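Long-range contacts in translocator protein BipD (Burkholderia pseudomallei, PDB 3NFT), which is required for invasion of epithelial cells and survival inside host cells, and probably regulates secretion of the type III effectors BipB and BipC: residues R58-R62 against Y247-N251; K168-K174 against G239-T244; I175-K181 against L235-T240; I184-I188 against L228-R232. One frame throughout, in Å; residues are numbered along the deposited sequence.

Interaction 1 of 4, residues R58-R62 against Y247-N251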
loop_
_atom_site.group_PDB
_atom_site.type_symbol
_atom_site.label_atom_id
_atom_site.label_comp_id
_atom_site.label_asym_id
_atom_site.label_seq_id
_atom_site.Cartn_x
_atom_site.Cartn_y
_atom_site.Cartn_z
ATOM N N ARG A 58 46.173 2.089 14.733
ATOM C CA ARG A 58 46.824 2.451 15.974
ATOM C C ARG A 58 47.884 3.467 15.757
ATOM O O ARG A 58 48.653 3.367 14.803
ATOM C CB ARG A 58 47.506 1.231 16.568
ATOM C CG ARG A 58 46.543 0.303 17.079
ATOM C CD ARG A 58 47.218 -0.635 17.920
ATOM N NE ARG A 58 46.276 -1.517 18.545
ATOM C CZ ARG A 58 46.673 -2.478 19.373
ATOM N NH1 ARG A 58 47.963 -2.574 19.684
ATOM N NH2 ARG A 58 45.779 -3.258 19.938
ATOM N N LEU A 59 47.928 4.452 16.656
ATOM C CA LEU A 59 48.988 5.432 16.617
ATOM C C LEU A 59 50.294 4.844 17.148
ATOM O O LEU A 59 50.284 3.838 17.857
ATOM C CB LEU A 59 48.599 6.687 17.431
ATOM C CG LEU A 59 47.370 7.453 16.927
ATOM C CD1 LEU A 59 47.250 8.830 17.592
ATOM C CD2 LEU A 59 47.275 7.633 15.445
ATOM N N PRO A 60 51.435 5.478 16.825
ATOM C CA PRO A 60 52.691 5.072 17.428
ATOM C C PRO A 60 52.641 5.142 18.959
ATOM O O PRO A 60 51.775 5.807 19.519
ATOM C CB PRO A 60 53.702 6.081 16.856
ATOM C CG PRO A 60 53.030 6.749 15.720
ATOM C CD PRO A 60 51.589 6.647 15.942
ATOM N N ASP A 61 53.523 4.419 19.629
ATOM C CA ASP A 61 53.572 4.441 21.062
ATOM C C ASP A 61 54.986 4.098 21.498
ATOM O O ASP A 61 55.859 3.828 20.664
ATOM C CB ASP A 61 52.528 3.455 21.627
ATOM C CG ASP A 61 51.980 3.872 22.998
ATOM O OD1 ASP A 61 52.601 4.714 23.694
ATOM O OD2 ASP A 61 50.917 3.332 23.385
ATOM N N ARG A 62 55.212 4.170 22.804
ATOM C CA ARG A 62 56.440 3.737 23.423
ATOM C C ARG A 62 55.999 2.790 24.532
ATOM O O ARG A 62 55.351 3.206 25.489
ATOM C CB ARG A 62 57.191 4.941 23.989
ATOM C CG ARG A 62 58.538 4.631 24.588
ATOM C CD ARG A 62 59.630 4.829 23.577
ATOM N NE ARG A 62 60.027 6.232 23.415
ATOM C CZ ARG A 62 61.074 6.608 22.684
ATOM N NH1 ARG A 62 61.812 5.696 22.061
ATOM N NH2 ARG A 62 61.397 7.887 22.575
ATOM N N TYR A 247 52.144 11.619 26.474
ATOM C CA TYR A 247 51.738 11.212 25.138
ATOM C C TYR A 247 50.616 10.174 25.234
ATOM O O TYR A 247 49.628 10.226 24.519
ATOM C CB TYR A 247 52.932 10.650 24.360
ATOM C CG TYR A 247 52.495 10.054 23.050
ATOM C CD1 TYR A 247 52.265 8.681 22.933
ATOM C CD2 TYR A 247 52.246 10.862 21.946
ATOM C CE1 TYR A 247 51.842 8.145 21.753
ATOM C CE2 TYR A 247 51.821 10.330 20.754
ATOM C CZ TYR A 247 51.601 8.965 20.652
ATOM O OH TYR A 247 51.164 8.435 19.439
ATOM N N GLN A 248 50.774 9.220 26.143
ATOM C CA GLN A 248 49.798 8.155 26.269
ATOM C C GLN A 248 48.453 8.680 26.738
ATOM O O GLN A 248 47.424 8.188 26.318
ATOM C CB GLN A 248 50.322 7.049 27.198
ATOM C CG GLN A 248 51.455 6.270 26.528
ATOM C CD GLN A 248 52.017 5.115 27.360
ATOM O OE1 GLN A 248 51.889 5.084 28.586
ATOM N NE2 GLN A 248 52.683 4.183 26.689
ATOM N N ALA A 249 48.471 9.691 27.617
ATOM C CA ALA A 249 47.232 10.309 28.048
ATOM C C ALA A 249 46.512 10.946 26.864
ATOM O O ALA A 249 45.279 10.833 26.741
ATOM C CB ALA A 249 47.489 11.369 29.106
ATOM N N TRP A 250 47.262 11.648 26.014
ATOM C CA TRP A 250 46.689 12.259 24.830
ATOM C C TRP A 250 46.145 11.180 23.869
ATOM O O TRP A 250 45.036 11.269 23.359
ATOM C CB TRP A 250 47.708 13.171 24.114
ATOM C CG TRP A 250 47.183 13.518 22.754
ATOM C CD1 TRP A 250 46.211 14.436 22.452
ATOM C CD2 TRP A 250 47.468 12.827 21.523
ATOM N NE1 TRP A 250 45.938 14.404 21.110
ATOM C CE2 TRP A 250 46.686 13.424 20.515
ATOM C CE3 TRP A 250 48.346 11.802 21.180
ATOM C CZ2 TRP A 250 46.724 12.991 19.188
ATOM C CZ3 TRP A 250 48.394 11.379 19.866
ATOM C CH2 TRP A 250 47.588 11.961 18.888
ATOM N N ASN A 251 46.944 10.141 23.650
ATOM C CA ASN A 251 46.581 9.047 22.737
ATOM C C ASN A 251 45.303 8.382 23.220
ATOM O O ASN A 251 44.426 8.054 22.444
ATOM C CB ASN A 251 47.734 8.042 22.676
ATOM C CG ASN A 251 47.622 7.042 21.545
ATOM O OD1 ASN A 251 46.817 7.196 20.617
ATOM N ND2 ASN A 251 48.482 6.028 21.590
HETATM O O HOH W 1 48.591 3.588 20.022
HETATM O O HOH W 2 45.943 4.473 18.898
HETATM O O HOH W 3 49.123 5.309 24.278
#
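Leu59 lays its CD1 methyl against the six-membered ring of Trp250, 3.4 Å from CH2, the two side chains crossing at about a right angle, while its CB and CG pass the amide oxygen of Asn251. Next along the chain, Pro60 presents its carbonyl to the phenol of Tyr247. Tyr247 OH donates to Pro60 O at 2.7 Å, approaching from above the carbonyl plane. Asp61 turns its CG anti to the backbone N (chi1 -150°), which carries OD1 to the amide of Gln248. NE2 of Gln248 donates to Asp61 OD1 over 3.0 Å, nearly straight at 167°, with carboxylate and amide planes almost perpendicular. Asp61 OD1 also accepts from Arg62 N at 2.8 Å, so two donors on one face of the carboxylate hold it. Asn251 works through water: its ND2 donates to one water bound to Leu59 O and to another bound to Asp61 OD2. Arg62 NH2 hydrogen-bonds Asn172 O. What results is the seating of a short beta-hairpin, strands 61-63 and 66-68, on the first turns of the long helix 244-295, predicted to form a coiled coil in this type III secretion tip protein.

Interaction 2 of 4, residues K168-K174 against G239-T244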
loop_
_atom_site.group_PDB
_atom_site.type_symbol
_atom_site.label_atom_id
_atom_site.label_comp_id
_atom_site.label_asym_id
_atom_site.label_seq_id
_atom_site.Cartn_x
_atom_site.Cartn_y
_atom_site.Cartn_z
ATOM N N LYS A 168 61.503 10.921 20.071
ATOM C CA LYS A 168 62.435 11.996 20.415
ATOM C C LYS A 168 63.251 11.502 21.602
ATOM O O LYS A 168 62.692 11.002 22.573
ATOM C CB LYS A 168 61.661 13.266 20.799
ATOM C CG LYS A 168 62.522 14.477 21.174
ATOM C CD LYS A 168 63.091 15.134 19.953
ATOM C CE LYS A 168 64.076 16.214 20.307
ATOM N NZ LYS A 168 64.616 16.820 19.066
ATOM N N ASP A 169 64.569 11.644 21.551
ATOM C CA ASP A 169 65.410 11.267 22.690
ATOM C C ASP A 169 65.228 9.773 22.937
ATOM O O ASP A 169 64.816 9.041 22.047
ATOM C CB ASP A 169 65.032 12.066 23.956
ATOM C CG ASP A 169 64.952 13.554 23.714
ATOM O OD1 ASP A 169 65.858 14.120 23.050
ATOM O OD2 ASP A 169 63.978 14.163 24.198
ATOM N N ASP A 170 65.500 9.319 24.150
ATOM C CA ASP A 170 65.357 7.901 24.459
ATOM C C ASP A 170 64.002 7.574 25.068
ATOM O O ASP A 170 63.592 6.412 25.083
ATOM C CB ASP A 170 66.496 7.484 25.386
ATOM C CG ASP A 170 67.861 7.740 24.760
ATOM O OD1 ASP A 170 68.270 6.948 23.873
ATOM O OD2 ASP A 170 68.513 8.742 25.145
ATOM N N LYS A 171 63.298 8.601 25.543
ATOM C CA LYS A 171 62.081 8.406 26.322
ATOM C C LYS A 171 60.929 9.357 25.976
ATOM O O LYS A 171 59.877 9.312 26.619
ATOM C CB LYS A 171 62.394 8.483 27.825
ATOM C CG LYS A 171 63.748 9.115 28.186
ATOM C CD LYS A 171 63.840 10.620 27.845
ATOM C CE LYS A 171 65.285 11.101 27.958
ATOM N NZ LYS A 171 65.484 12.540 27.603
ATOM N N ASN A 172 61.110 10.200 24.962
ATOM C CA ASN A 172 60.092 11.190 24.617
ATOM C C ASN A 172 59.500 10.943 23.239
ATOM O O ASN A 172 60.006 10.123 22.466
ATOM C CB ASN A 172 60.670 12.607 24.701
ATOM C CG ASN A 172 61.152 12.981 26.113
ATOM O OD1 ASN A 172 62.246 13.526 26.274
ATOM N ND2 ASN A 172 60.343 12.713 27.117
ATOM N N MET A 173 58.371 11.591 22.973
ATOM C CA MET A 173 57.674 11.567 21.695
ATOM C C MET A 173 57.581 13.003 21.197
ATOM O O MET A 173 57.389 13.932 21.984
ATOM C CB MET A 173 56.260 11.022 21.850
ATOM C CG MET A 173 56.181 9.622 22.402
ATOM S SD MET A 173 56.800 8.399 21.233
ATOM C CE MET A 173 55.425 8.099 20.156
ATOM N N LYS A 174 57.744 13.193 19.905
ATOM C CA LYS A 174 57.526 14.480 19.274
ATOM C C LYS A 174 56.250 14.399 18.473
ATOM O O LYS A 174 56.033 13.453 17.696
ATOM C CB LYS A 174 58.701 14.875 18.388
ATOM C CG LYS A 174 58.532 16.182 17.642
ATOM C CD LYS A 174 59.711 16.448 16.708
ATOM C CE LYS A 174 59.527 17.707 15.879
ATOM N NZ LYS A 174 60.767 18.043 15.095
ATOM N N GLY A 239 56.074 20.856 17.011
ATOM C CA GLY A 239 57.270 20.790 17.786
ATOM C C GLY A 239 57.145 20.332 19.219
ATOM O O GLY A 239 58.115 20.416 19.997
ATOM N N THR A 240 55.968 19.857 19.591
ATOM C CA THR A 240 55.713 19.459 20.968
ATOM C C THR A 240 56.472 18.203 21.316
ATOM O O THR A 240 56.440 17.222 20.569
ATOM C CB THR A 240 54.221 19.250 21.211
ATOM O OG1 THR A 240 53.571 20.531 21.126
ATOM C CG2 THR A 240 53.949 18.621 22.597
ATOM N N VAL A 241 57.181 18.255 22.424
ATOM C CA VAL A 241 57.914 17.117 22.937
ATOM C C VAL A 241 57.289 16.698 24.259
ATOM O O VAL A 241 57.232 17.474 25.227
ATOM C CB VAL A 241 59.413 17.401 23.085
ATOM C CG1 VAL A 241 60.104 16.194 23.722
ATOM C CG2 VAL A 241 60.028 17.708 21.729
ATOM N N TRP A 242 56.778 15.473 24.287
ATOM C CA TRP A 242 56.114 14.930 25.473
ATOM C C TRP A 242 56.835 13.688 25.989
ATOM O O TRP A 242 57.279 12.836 25.208
ATOM C CB TRP A 242 54.679 14.526 25.157
ATOM C CG TRP A 242 53.643 15.600 25.172
ATOM C CD1 TRP A 242 53.689 16.777 25.867
ATOM C CD2 TRP A 242 52.359 15.558 24.539
ATOM N NE1 TRP A 242 52.517 17.482 25.665
ATOM C CE2 TRP A 242 51.687 16.746 24.859
ATOM C CE3 TRP A 242 51.722 14.641 23.696
ATOM C CZ2 TRP A 242 50.410 17.042 24.357
ATOM C CZ3 TRP A 242 50.465 14.939 23.212
ATOM C CH2 TRP A 242 49.812 16.119 23.565
ATOM N N ASP A 243 56.881 13.558 27.305
ATOM C CA ASP A 243 57.250 12.300 27.917
ATOM C C ASP A 243 56.209 11.260 27.530
ATOM O O ASP A 243 55.062 11.584 27.159
ATOM C CB ASP A 243 57.332 12.431 29.437
ATOM C CG ASP A 243 56.038 12.929 30.047
ATOM O OD1 ASP A 243 55.675 14.120 29.815
ATOM O OD2 ASP A 243 55.372 12.144 30.743
ATOM N N THR A 244 56.603 9.997 27.629
ATOM C CA THR A 244 55.712 8.933 27.236
ATOM C C THR A 244 54.369 9.006 27.958
ATOM O O THR A 244 53.319 8.811 27.334
ATOM C CB THR A 244 56.370 7.578 27.472
ATOM O OG1 THR A 244 57.549 7.510 26.676
ATOM C CG2 THR A 244 55.392 6.483 27.093
HETATM O O HOH W 4 59.247 9.259 29.173
#
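Backbone hydrogen bonds come first, between strands 172-174 and 240-243, which run antiparallel with 153° between their directions. Met173 and Trp242 form the hydrogen-bonded pair: Met173 N donates to Trp242 O and Trp242 N to Met173 O, both at 2.8 Å and both close to straight. The non-hydrogen-bonded pairs flank it, Asn172 with Asp243 and Lys174 with Val241. Weaker CA-H...O contacts add to these, Val241 CA lying 3.4 Å from Met173 O, and Lys174 CA approaching Thr240 O in the same manner.

At the end of the pairing Lys171 O is the polar hub. The hydroxyl OG1 of Thr244 donates to Lys171 O over 2.9 Å from above the carbonyl plane, set there by a chi1 of -61° that keeps OG1 beside its own backbone N. A water donating to Lys171 O at 2.6 Å also accepts from Thr244 N, whose direct bond to that carbonyl is weak.

Apolar contact is modest. Val241 CG1, anti to the backbone N, meets CB of Asn172 at 3.8 Å and CG of Lys168 at 3.9 Å, crossing each side chain at about a right angle. Within 239-244, Thr240 CG2 sits 3.5 Å above the Trp242 ring plane, off toward its rim.

Strand 172-175 is the middle of a three-stranded antiparallel sheet, with 165-168 on its other side. Strand 240-243 leads straight into helix 244-295, where Asp243 is the N-cap and forms a salt bridge with Arg246, and Trp242 meets the ring of Trp250.

Interaction 3 of 4, residues I175-K181 against L235-T240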
loop_
_atom_site.group_PDB
_atom_site.type_symbol
_atom_site.label_atom_id
_atom_site.label_comp_id
_atom_site.label_asym_id
_atom_site.label_seq_id
_atom_site.Cartn_x
_atom_site.Cartn_y
_atom_site.Cartn_z
ATOM N N ILE A 175 55.394 15.408 18.629
ATOM C CA ILE A 175 54.159 15.486 17.902
ATOM C C ILE A 175 54.005 16.846 17.242
ATOM O O ILE A 175 53.993 17.897 17.917
ATOM C CB ILE A 175 52.926 15.110 18.803
ATOM C CG1 ILE A 175 51.623 15.179 18.031
ATOM C CG2 ILE A 175 52.879 15.923 20.063
ATOM C CD1 ILE A 175 50.507 14.324 18.658
ATOM N N ASP A 176 53.933 16.837 15.911
ATOM C CA ASP A 176 53.716 18.063 15.166
ATOM C C ASP A 176 52.225 18.274 15.059
ATOM O O ASP A 176 51.589 18.007 14.041
ATOM C CB ASP A 176 54.401 18.052 13.803
ATOM C CG ASP A 176 55.853 18.474 13.858
ATOM O OD1 ASP A 176 56.584 18.108 12.902
ATOM O OD2 ASP A 176 56.280 19.203 14.812
ATOM N N GLY A 177 51.663 18.778 16.162
ATOM C CA GLY A 177 50.234 18.825 16.291
ATOM C C GLY A 177 49.512 19.837 15.434
ATOM O O GLY A 177 48.342 19.655 15.109
ATOM N N GLY A 178 50.189 20.940 15.103
ATOM C CA GLY A 178 49.594 21.898 14.159
ATOM C C GLY A 178 49.342 21.315 12.779
ATOM O O GLY A 178 48.289 21.534 12.184
ATOM N N LYS A 179 50.292 20.522 12.295
ATOM C CA LYS A 179 50.142 19.867 11.015
ATOM C C LYS A 179 48.954 18.905 11.091
ATOM O O LYS A 179 48.168 18.788 10.143
ATOM C CB LYS A 179 51.408 19.102 10.650
ATOM C CG LYS A 179 52.636 19.988 10.454
ATOM C CD LYS A 179 52.430 20.969 9.346
ATOM C CE LYS A 179 53.657 21.825 9.151
ATOM N NZ LYS A 179 54.889 21.007 9.267
ATOM N N ILE A 180 48.831 18.230 12.238
ATOM C CA ILE A 180 47.741 17.267 12.417
ATOM C C ILE A 180 46.388 17.980 12.476
ATOM O O ILE A 180 45.421 17.531 11.879
ATOM C CB ILE A 180 47.953 16.380 13.648
ATOM C CG1 ILE A 180 49.255 15.584 13.496
ATOM C CG2 ILE A 180 46.787 15.416 13.852
ATOM C CD1 ILE A 180 49.671 14.766 14.684
ATOM N N LYS A 181 46.339 19.149 13.128
ATOM C CA LYS A 181 45.096 19.918 13.166
ATOM C C LYS A 181 44.629 20.268 11.775
ATOM O O LYS A 181 43.439 20.192 11.485
ATOM C CB LYS A 181 45.303 21.202 13.959
ATOM C CG LYS A 181 45.471 21.024 15.426
ATOM C CD LYS A 181 45.886 22.344 16.095
ATOM C CE LYS A 181 46.487 22.149 17.460
ATOM N NZ LYS A 181 46.820 23.472 18.096
ATOM N N LEU A 235 44.879 18.434 20.283
ATOM C CA LEU A 235 46.259 18.419 19.807
ATOM C C LEU A 235 47.065 19.599 20.332
ATOM O O LEU A 235 46.545 20.727 20.444
ATOM C CB LEU A 235 46.294 18.442 18.300
ATOM C CG LEU A 235 45.890 17.104 17.682
ATOM C CD1 LEU A 235 45.346 17.319 16.295
ATOM C CD2 LEU A 235 47.111 16.120 17.749
ATOM N N PRO A 236 48.344 19.362 20.635
ATOM C CA PRO A 236 49.285 20.437 20.945
ATOM C C PRO A 236 49.774 21.053 19.645
ATOM O O PRO A 236 49.424 20.585 18.556
ATOM C CB PRO A 236 50.407 19.687 21.650
ATOM C CG PRO A 236 50.492 18.419 20.843
ATOM C CD PRO A 236 49.049 18.066 20.534
ATOM N N PRO A 237 50.611 22.088 19.741
ATOM C CA PRO A 237 51.156 22.731 18.533
ATOM C C PRO A 237 52.329 21.974 17.914
ATOM O O PRO A 237 52.764 20.977 18.493
ATOM C CB PRO A 237 51.594 24.111 19.051
ATOM C CG PRO A 237 51.896 23.846 20.403
ATOM C CD PRO A 237 50.927 22.852 20.949
ATOM N N ASP A 238 52.782 22.392 16.741
ATOM C CA ASP A 238 54.005 21.809 16.174
ATOM C C ASP A 238 55.192 21.854 17.141
ATOM O O ASP A 238 55.306 22.737 18.011
ATOM C CB ASP A 238 54.383 22.451 14.844
ATOM C CG ASP A 238 53.457 22.095 13.723
ATOM O OD1 ASP A 238 53.478 22.812 12.674
ATOM O OD2 ASP A 238 52.726 21.086 13.845
ATOM N N GLY A 239 56.074 20.856 17.011
ATOM C CA GLY A 239 57.270 20.790 17.786
ATOM C C GLY A 239 57.145 20.332 19.219
ATOM O O GLY A 239 58.115 20.416 19.997
ATOM N N THR A 240 55.968 19.857 19.591
ATOM C CA THR A 240 55.713 19.459 20.968
ATOM C C THR A 240 56.472 18.203 21.316
ATOM O O THR A 240 56.440 17.222 20.569
ATOM C CB THR A 240 54.221 19.250 21.211
ATOM O OG1 THR A 240 53.571 20.531 21.126
ATOM C CG2 THR A 240 53.949 18.621 22.597
HETATM O O HOH W 5 47.547 23.309 20.746
#
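Asp238 OD2 is the polar centre here, lying over the first turn of helix 177-189. Asp238 OD2 accepts from Lys179 N at 2.9 Å, on the syn side and near the carboxylate plane, and Gly178 N stands 2.8 Å from the same Asp238 OD2. The chain of Lys179, bent at chi2 and chi4, crosses the Asp238 side chain at about a right angle, its CG 3.6 Å from Asp238 OD2, but NZ stays beyond salt-bridge distance. A second carboxylate works in the other direction: Asp176, the N-cap residue, makes no capping bond with its side chain and instead has OD2 accept from Gly239 N at 2.8 Å, nearly along its C-O axis. That pins the type II turn running from Pro237 to Thr240, in which Gly239 has a positive phi. Beyond the turn Ile175 and Thr240 form an antiparallel hydrogen-bonded pair, and Thr240 OG1 donates to Pro237 O.

Below the polar layer the contact is apolar. Leu235 CD1 presses on Ile180 CG2 at 3.4 Å, tighter than usual for carbons, while its CD2 touches Ile175 CD1. Ile175 CG2 packs on the ring of Pro236, 3.5 Å from CG. Lys181, extended beyond CG, slides past Leu235 in the opposite direction, and a water joins its NZ to Leu235 O.

Gly177, with no side chain there, lets Pro236 O come within 3.0 Å of its CA. With Asp238 supplied by the loop, the start of the helix receives its carboxylate from a distant part of the chain; that negative charge would probably be favoured by the helix end, although the Asp176 carboxylate, close by, may oppose it.

Interaction 4 of 4, residues I184-I188 against L228-R232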
loop_
_atom_site.group_PDB
_atom_site.type_symbol
_atom_site.label_atom_id
_atom_site.label_comp_id
_atom_site.label_asym_id
_atom_site.label_seq_id
_atom_site.Cartn_x
_atom_site.Cartn_y
_atom_site.Cartn_z
ATOM N N ILE A 184 43.058 17.237 10.062
ATOM C CA ILE A 184 41.729 17.003 10.590
ATOM C C ILE A 184 40.741 18.035 10.075
ATOM O O ILE A 184 39.615 17.711 9.731
ATOM C CB ILE A 184 41.718 16.882 12.125
ATOM C CG1 ILE A 184 42.555 15.655 12.560
ATOM C CG2 ILE A 184 40.278 16.758 12.665
ATOM C CD1 ILE A 184 42.851 15.551 14.003
ATOM N N GLN A 185 41.140 19.304 10.049
ATOM C CA GLN A 185 40.248 20.311 9.554
ATOM C C GLN A 185 39.867 20.079 8.098
ATOM O O GLN A 185 38.726 20.347 7.685
ATOM C CB GLN A 185 40.895 21.686 9.756
ATOM C CG GLN A 185 39.918 22.845 9.501
ATOM C CD GLN A 185 38.788 22.888 10.513
ATOM O OE1 GLN A 185 39.030 22.879 11.728
ATOM N NE2 GLN A 185 37.535 22.908 10.021
ATOM N N GLN A 186 40.803 19.550 7.311
ATOM C CA GLN A 186 40.537 19.193 5.905
ATOM C C GLN A 186 39.403 18.168 5.797
ATOM O O GLN A 186 38.538 18.249 4.945
ATOM C CB GLN A 186 41.822 18.701 5.287
ATOM C CG GLN A 186 41.859 18.506 3.828
ATOM C CD GLN A 186 43.295 18.311 3.319
ATOM O OE1 GLN A 186 44.048 17.441 3.800
ATOM N NE2 GLN A 186 43.681 19.130 2.337
ATOM N N VAL A 187 39.388 17.204 6.704
ATOM C CA VAL A 187 38.280 16.277 6.761
ATOM C C VAL A 187 36.968 16.968 7.131
ATOM O O VAL A 187 35.951 16.751 6.520
ATOM C CB VAL A 187 38.587 15.116 7.737
ATOM C CG1 VAL A 187 37.361 14.190 7.872
ATOM C CG2 VAL A 187 39.847 14.376 7.250
ATOM N N ILE A 188 36.991 17.779 8.168
ATOM C CA ILE A 188 35.780 18.467 8.622
ATOM C C ILE A 188 35.206 19.303 7.468
ATOM O O ILE A 188 33.985 19.321 7.231
ATOM C CB ILE A 188 36.092 19.364 9.855
ATOM C CG1 ILE A 188 36.442 18.533 11.092
ATOM C CG2 ILE A 188 34.898 20.319 10.161
ATOM C CD1 ILE A 188 36.895 19.349 12.305
ATOM N N LEU A 228 35.336 14.814 15.459
ATOM C CA LEU A 228 36.510 15.333 14.767
ATOM C C LEU A 228 37.011 16.626 15.405
ATOM O O LEU A 228 38.204 16.845 15.496
ATOM C CB LEU A 228 36.208 15.556 13.291
ATOM C CG LEU A 228 36.058 14.294 12.430
ATOM C CD1 LEU A 228 35.494 14.642 11.054
ATOM C CD2 LEU A 228 37.381 13.539 12.380
ATOM N N ILE A 229 36.078 17.490 15.803
ATOM C CA ILE A 229 36.422 18.728 16.529
ATOM C C ILE A 229 37.134 18.429 17.847
ATOM O O ILE A 229 38.156 19.030 18.163
ATOM C CB ILE A 229 35.164 19.555 16.754
ATOM C CG1 ILE A 229 34.707 20.128 15.412
ATOM C CG2 ILE A 229 35.448 20.643 17.825
ATOM C CD1 ILE A 229 33.326 20.825 15.446
ATOM N N LYS A 230 36.636 17.452 18.586
ATOM C CA LYS A 230 37.254 17.065 19.856
ATOM C C LYS A 230 38.658 16.522 19.604
ATOM O O LYS A 230 39.592 16.840 20.327
ATOM C CB LYS A 230 36.381 16.082 20.660
ATOM C CG LYS A 230 35.195 16.754 21.318
ATOM C CD LYS A 230 34.249 15.795 21.956
ATOM C CE LYS A 230 32.985 16.515 22.453
ATOM N NZ LYS A 230 33.281 17.775 23.180
ATOM N N MET A 231 38.814 15.714 18.548
ATOM C CA MET A 231 40.142 15.225 18.157
ATOM C C MET A 231 41.080 16.386 17.795
ATOM O O MET A 231 42.194 16.483 18.288
ATOM C CB MET A 231 40.005 14.274 16.969
ATOM C CG MET A 231 39.450 12.913 17.288
ATOM S SD MET A 231 39.208 12.034 15.723
ATOM C CE MET A 231 39.490 10.362 16.187
ATOM N N ARG A 232 40.585 17.282 16.957
ATOM C CA ARG A 232 41.365 18.468 16.577
ATOM C C ARG A 232 41.792 19.293 17.798
ATOM O O ARG A 232 42.969 19.686 17.941
ATOM C CB ARG A 232 40.567 19.356 15.613
ATOM C CG ARG A 232 41.371 20.442 14.938
ATOM C CD ARG A 232 40.437 21.498 14.320
ATOM N NE ARG A 232 39.616 22.092 15.376
ATOM C CZ ARG A 232 38.404 22.629 15.222
ATOM N NH1 ARG A 232 37.812 22.667 14.031
ATOM N NH2 ARG A 232 37.763 23.092 16.291
HETATM O O HOH W 6 35.093 23.316 12.181
#
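Arg232 reaches across to helix 177-189, touching it from CB to NH1. Its CB rests 3.9 Å from the CG2 methyl of Ile184. CG is anti to the backbone N (chi1 -168°), and a bend at chi3 then swings the guanidinium toward Gln185. CD passes 3.3 Å from Gln185 OE1, and at the tip Arg232 NH1 donates to Gln185 OE1 over 2.6 Å. The donor lies in the carbonyl plane of the amide on a lone pair, though the hydrogen bond is bent, 138° at the hydrogen. Amide and guanidinium planes are nearly coplanar. A water accepts from Gln185 NE2 and, weakly, from Arg232 NH1, and Gln185 NE2 also has Asp189 as a partner. Ile188 CD1 lies 3.9 Å from Arg232 NH1, oblique to the guanidinium.

Behind this polar edge the interface is aliphatic. Ile188 slides past Leu228 in the opposite direction, its CG1 3.7 Å from Leu228 CB, and its CD1 touches Ile229 CG1, the two side chains crossing at about a right angle. Val187 CG1 abuts Leu228 CD1 at 3.7 Å. Ile184 points CG2 at the backbone of the other helix, near Leu228 O, while its CD1 lies beside Met231.

Leu228 and Val187 go on to touch helix 121-160, and Met231 touches Phe254 on helix 244-295, so the two short helices also pack on the long ones. Their local axes are 9.9 Å apart and 163° between directions: a near-antiparallel helix pair, aliphatic within and closed by an arginine-glutamine bond at its edge, set against the long helices of the elongated tip-protein fold.

Overall arrangement
Three of the contacts meet at one end of the elongated molecule, where interactions 1, 2 and 3 touch one another: Trp250 of interaction 1 packs on Trp242, Leu235 and Ile175, and Arg62 bonds Asn172. Interactions 2 and 3 share Gly239 and Thr240; interaction 2 holds the strand pairing, and interaction 3 takes its last pair into the start of helix 177-189. Interaction 4 uses helix 177-189 with interaction 3 and lies nearer the middle of the chain. Interaction 2 is the surface contact, run by backbone bonds; the others are partly buried. Interaction 1 mixes one carboxylate, a tyrosine hydroxyl and bridging waters with a leucine on an indole, a carboxylate over a helix start marks interaction 3, and interaction 4 is mostly aliphatic.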